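Local coordinates for uncharacterized protein conserved in bacteria (Streptococcus suis, PDB 4FZ4) that acts as a surface antigen domain that probably binds host glycosaminoglycans and so helps the bacterium attach to host cells, at residues 37-40 with 41-45; 45-48 with 49-53. All coordinates share one frame; numbering follows the deposited sequence.

Contact 1: residues 37-40 with 41-45; sequences YQKA and LWEEF
K39 reaches E43 one turn further along the helix, and the two side chains run in step over the helix surface. The lysine chain is extended until its last torsion, where a bend (chi4 -57°) swings NZ back onto the carboxylate. NZ of K39 lies 2.9 Å from OE2 of E43, on the syn side and slightly out of the carboxylate plane, in a hydrogen-bonded salt bridge. The backbone bonds run i to i+4. O of Y37 accepts from N of L41, O of K39 from N of E43, and O of Q38 from N of W42 at 2.6 Å in a nearly straight bond (171°). The fourth, from N of E44 to O of A40, is longer at 3.2 Å. That carbonyl takes a second donor, a water 3.2 Å from O of A40 that also donates to OE2 of E44. The other oxygen of E44, OE1, pairs with R47, so both carboxylate oxygens are engaged. On another side of the helix CD2 of L41 approaches the Y37 ring obliquely, 3.6 Å from CE1, while the Y37 hydroxyl bonds to S117. W42 turns away to pack on L20 and L23 of helix 3-23. The whole is typical of an amphipathic alpha-helix in a helical bundle: i to i+4 ion pair outside, the buried aromatic W42 inside.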
loop_
_atom_site.group_PDB
_atom_site.type_symbol
_atom_site.label_atom_id
_atom_site.label_comp_id
_atom_site.label_asym_id
_atom_site.label_seq_id
_atom_site.Cartn_x
_atom_site.Cartn_y
_atom_site.Cartn_z
ATOM N N TYR A 37 11.799 7.583 3.586
ATOM C CA TYR A 37 11.306 6.687 4.619
ATOM C C TYR A 37 10.346 5.624 4.050
ATOM O O TYR A 37 10.491 4.436 4.332
ATOM C CB TYR A 37 10.626 7.489 5.730
ATOM C CG TYR A 37 10.150 6.623 6.876
ATOM C CD1 TYR A 37 8.912 5.993 6.827
ATOM C CD2 TYR A 37 10.950 6.412 7.990
ATOM C CE1 TYR A 37 8.476 5.175 7.862
ATOM C CE2 TYR A 37 10.527 5.592 9.032
ATOM C CZ TYR A 37 9.285 4.981 8.960
ATOM O OH TYR A 37 8.839 4.208 10.001
ATOM N N GLN A 38 9.366 6.052 3.258
ATOM C CA GLN A 38 8.419 5.113 2.649
ATOM C C GLN A 38 9.158 4.148 1.722
ATOM O O GLN A 38 8.837 2.964 1.660
ATOM C CB GLN A 38 7.351 5.872 1.847
ATOM C CG GLN A 38 6.515 4.985 0.909
ATOM C CD GLN A 38 5.649 3.969 1.641
ATOM O OE1 GLN A 38 5.044 3.085 1.023
ATOM N NE2 GLN A 38 5.583 4.091 2.959
ATOM N N LYS A 39 10.155 4.666 1.008
ATOM C CA LYS A 39 10.948 3.859 0.085
ATOM C C LYS A 39 11.571 2.657 0.796
ATOM O O LYS A 39 11.380 1.513 0.382
ATOM C CB LYS A 39 12.049 4.722 -0.540
ATOM C CG LYS A 39 12.914 3.995 -1.549
ATOM C CD LYS A 39 14.063 4.867 -2.018
ATOM C CE LYS A 39 15.003 4.082 -2.917
ATOM N NZ LYS A 39 15.536 2.862 -2.237
ATOM N N ALA A 40 12.309 2.919 1.873
ATOM C CA ALA A 40 12.954 1.851 2.630
ATOM C C ALA A 40 11.923 1.006 3.353
ATOM O O ALA A 40 12.128 -0.189 3.575
ATOM C CB ALA A 40 13.944 2.435 3.632
ATOM N N LEU A 41 10.810 1.625 3.733
ATOM C CA LEU A 41 9.755 0.893 4.427
ATOM C C LEU A 41 9.123 -0.095 3.445
ATOM O O LEU A 41 8.998 -1.286 3.731
ATOM C CB LEU A 41 8.700 1.865 4.960
ATOM C CG LEU A 41 7.746 1.278 5.995
ATOM C CD1 LEU A 41 8.562 0.716 7.153
ATOM C CD2 LEU A 41 6.776 2.356 6.475
ATOM N N TRP A 42 8.743 0.405 2.276
ATOM C CA TRP A 42 8.152 -0.447 1.255
ATOM C C TRP A 42 9.117 -1.578 0.879
ATOM O O TRP A 42 8.708 -2.726 0.697
ATOM C CB TRP A 42 7.812 0.377 0.008
ATOM C CG TRP A 42 7.438 -0.488 -1.153
ATOM C CD1 TRP A 42 8.029 -0.508 -2.384
ATOM C CD2 TRP A 42 6.426 -1.502 -1.174
ATOM N NE1 TRP A 42 7.451 -1.477 -3.168
ATOM C CE2 TRP A 42 6.465 -2.104 -2.450
ATOM C CE3 TRP A 42 5.492 -1.961 -0.237
ATOM C CZ2 TRP A 42 5.606 -3.145 -2.820
ATOM C CZ3 TRP A 42 4.632 -2.998 -0.601
ATOM C CH2 TRP A 42 4.699 -3.580 -1.886
ATOM N N GLU A 43 10.399 -1.240 0.764
ATOM C CA GLU A 43 11.439 -2.208 0.413
ATOM C C GLU A 43 11.384 -3.402 1.352
ATOM O O GLU A 43 11.544 -4.546 0.931
ATOM C CB GLU A 43 12.820 -1.557 0.524
ATOM C CG GLU A 43 13.714 -1.752 -0.671
ATOM C CD GLU A 43 13.827 -0.501 -1.514
ATOM O OE1 GLU A 43 12.805 -0.090 -2.102
ATOM O OE2 GLU A 43 14.937 0.078 -1.577
ATOM N N GLU A 44 11.160 -3.114 2.631
ATOM C CA GLU A 44 11.090 -4.140 3.662
ATOM C C GLU A 44 9.818 -4.956 3.565
ATOM O O GLU A 44 9.854 -6.186 3.662
ATOM C CB GLU A 44 11.184 -3.502 5.049
ATOM C CG GLU A 44 12.471 -2.744 5.264
ATOM C CD GLU A 44 13.693 -3.625 5.085
ATOM O OE1 GLU A 44 13.935 -4.487 5.956
ATOM O OE2 GLU A 44 14.404 -3.460 4.069
ATOM N N PHE A 45 8.687 -4.275 3.399
ATOM C CA PHE A 45 7.417 -4.982 3.284
ATOM C C PHE A 45 7.474 -5.874 2.035
ATOM O O PHE A 45 6.929 -6.985 2.026
ATOM C CB PHE A 45 6.239 -3.996 3.166
ATOM C CG PHE A 45 6.000 -3.153 4.407
ATOM C CD1 PHE A 45 6.066 -3.710 5.679
ATOM C CD2 PHE A 45 5.665 -1.812 4.294
ATOM C CE1 PHE A 45 5.799 -2.936 6.824
ATOM C CE2 PHE A 45 5.394 -1.033 5.434
ATOM C CZ PHE A 45 5.465 -1.601 6.693
HETATM O O HOH W 1 15.207 -0.676 3.113
#

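Contact 2: residues 45-48 with 49-53; sequences FLRI and GKDNM
I48 and N52, one helical turn apart, send their side chains off the helix together, with CG2 of I48 3.7 Å from ND2 of N52. The isoleucine sets CG2 anti to its backbone N and CG1 beside that N (chi1 -61°), which puts the methyl branch next to the amide. N52 has an unusual first torsion (chi1 -92°) that brings its amide back over the preceding turn. There ND2 of N52 gives a weak hydrogen bond, 3.1 Å long and bent to 133°, to O of I48, which also accepts the straighter backbone bond from N of N52. ND2 has a further weak partner in D72. D51 has its CG beside the backbone N, which folds the carboxylate back so that O of R47 sits over it, nearest OD2 at 2.9 Å; no bond joins the two, and O of R47 accepts instead from N of D51 at 3.3 Å. R47 is extended as far as CD, then bends at chi3, and its guanidinium pairs with E44. K50 is kinked at chi2 and chi4, and NZ meets D54. N of G49 bonds to O of F45, and N of K50 to O of L46. Chemically, the face carrying R47, K50 and D51 is exposed and pairs R47 and K50 along the helix, the D51 approach to R47 O being probably unfavourable, while N52 and M53 turn to neighbouring helices.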
loop_
_atom_site.group_PDB
_atom_site.type_symbol
_atom_site.label_atom_id
_atom_site.label_comp_id
_atom_site.label_asym_id
_atom_site.label_seq_id
_atom_site.Cartn_x
_atom_site.Cartn_y
_atom_site.Cartn_z
ATOM N N PHE A 45 8.687 -4.275 3.399
ATOM C CA PHE A 45 7.417 -4.982 3.284
ATOM C C PHE A 45 7.474 -5.874 2.035
ATOM O O PHE A 45 6.929 -6.985 2.026
ATOM C CB PHE A 45 6.239 -3.996 3.166
ATOM C CG PHE A 45 6.000 -3.153 4.407
ATOM C CD1 PHE A 45 6.066 -3.710 5.679
ATOM C CD2 PHE A 45 5.665 -1.812 4.294
ATOM C CE1 PHE A 45 5.799 -2.936 6.824
ATOM C CE2 PHE A 45 5.394 -1.033 5.434
ATOM C CZ PHE A 45 5.465 -1.601 6.693
ATOM N N LEU A 46 8.148 -5.392 0.988
ATOM C CA LEU A 46 8.270 -6.162 -0.260
ATOM C C LEU A 46 9.060 -7.436 -0.011
ATOM O O LEU A 46 8.603 -8.544 -0.317
ATOM C CB LEU A 46 8.968 -5.339 -1.337
ATOM C CG LEU A 46 9.245 -6.015 -2.683
ATOM C CD1 LEU A 46 8.015 -6.724 -3.215
ATOM C CD2 LEU A 46 9.688 -4.955 -3.659
ATOM N N ARG A 47 10.248 -7.264 0.555
ATOM C CA ARG A 47 11.114 -8.384 0.874
ATOM C C ARG A 47 10.375 -9.349 1.802
ATOM O O ARG A 47 10.383 -10.551 1.586
ATOM C CB ARG A 47 12.396 -7.867 1.539
ATOM C CG ARG A 47 13.327 -8.950 2.071
ATOM C CD ARG A 47 14.586 -8.336 2.679
ATOM N NE ARG A 47 14.295 -7.430 3.794
ATOM C CZ ARG A 47 13.834 -7.822 4.981
ATOM N NH1 ARG A 47 13.610 -9.113 5.213
ATOM N NH2 ARG A 47 13.603 -6.926 5.939
ATOM N N ILE A 48 9.715 -8.815 2.823
ATOM C CA ILE A 48 8.981 -9.647 3.775
ATOM C C ILE A 48 7.746 -10.307 3.164
ATOM O O ILE A 48 7.461 -11.480 3.429
ATOM C CB ILE A 48 8.551 -8.810 4.992
ATOM C CG1 ILE A 48 9.799 -8.254 5.689
ATOM C CG2 ILE A 48 7.710 -9.659 5.940
ATOM C CD1 ILE A 48 9.516 -7.393 6.901
ATOM N N GLY A 49 7.016 -9.549 2.351
ATOM C CA GLY A 49 5.820 -10.075 1.717
ATOM C C GLY A 49 6.102 -11.165 0.696
ATOM O O GLY A 49 5.395 -12.170 0.652
ATOM N N LYS A 50 7.119 -10.963 -0.140
ATOM C CA LYS A 50 7.490 -11.959 -1.145
ATOM C C LYS A 50 7.831 -13.272 -0.427
ATOM O O LYS A 50 7.334 -14.339 -0.791
ATOM C CB LYS A 50 8.690 -11.457 -1.967
ATOM C CG LYS A 50 9.272 -12.453 -2.984
ATOM C CD LYS A 50 8.287 -12.795 -4.100
ATOM C CE LYS A 50 8.957 -13.582 -5.233
ATOM N NZ LYS A 50 9.563 -14.881 -4.800
ATOM N N ASP A 51 8.660 -13.189 0.610
ATOM C CA ASP A 51 9.029 -14.385 1.366
ATOM C C ASP A 51 7.786 -15.106 1.872
ATOM O O ASP A 51 7.638 -16.311 1.673
ATOM C CB ASP A 51 9.926 -14.011 2.542
ATOM C CG ASP A 51 11.214 -13.341 2.098
ATOM O OD1 ASP A 51 12.034 -12.989 2.969
ATOM O OD2 ASP A 51 11.407 -13.165 0.875
ATOM N N ASN A 52 6.888 -14.362 2.516
ATOM C CA ASN A 52 5.656 -14.946 3.046
ATOM C C ASN A 52 4.803 -15.639 2.007
ATOM O O ASN A 52 4.176 -16.661 2.305
ATOM C CB ASN A 52 4.798 -13.890 3.745
ATOM C CG ASN A 52 5.097 -13.792 5.215
ATOM O OD1 ASN A 52 4.879 -14.741 5.964
ATOM N ND2 ASN A 52 5.606 -12.644 5.642
ATOM N N MET A 53 4.746 -15.099 0.792
ATOM C CA MET A 53 3.929 -15.760 -0.219
ATOM C C MET A 53 4.640 -16.937 -0.871
ATOM O O MET A 53 3.989 -17.852 -1.363
ATOM C CB MET A 53 3.390 -14.761 -1.264
ATOM C CG MET A 53 4.368 -13.756 -1.837
ATOM S SD MET A 53 3.484 -12.238 -2.376
ATOM C CE MET A 53 2.633 -12.808 -3.809
#

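Both contacts belong to helix 36-55, one of five in an all-helical chain, and contact 1 leads directly into contact 2 along the sequence. Their centres are about 12 Å apart, and F45 is the residue they share. Contact 1 lies a little nearer the centre of the chain, about 11 Å from it against 13 Å for contact 2. Each turns one side toward helices 3-23 and 66-95, through W42 and M53 among others. The salt bridge between E44 and R47 spans the junction. The two form successive turns of one bundle helix in what is probably a glycosaminoglycan-binding domain.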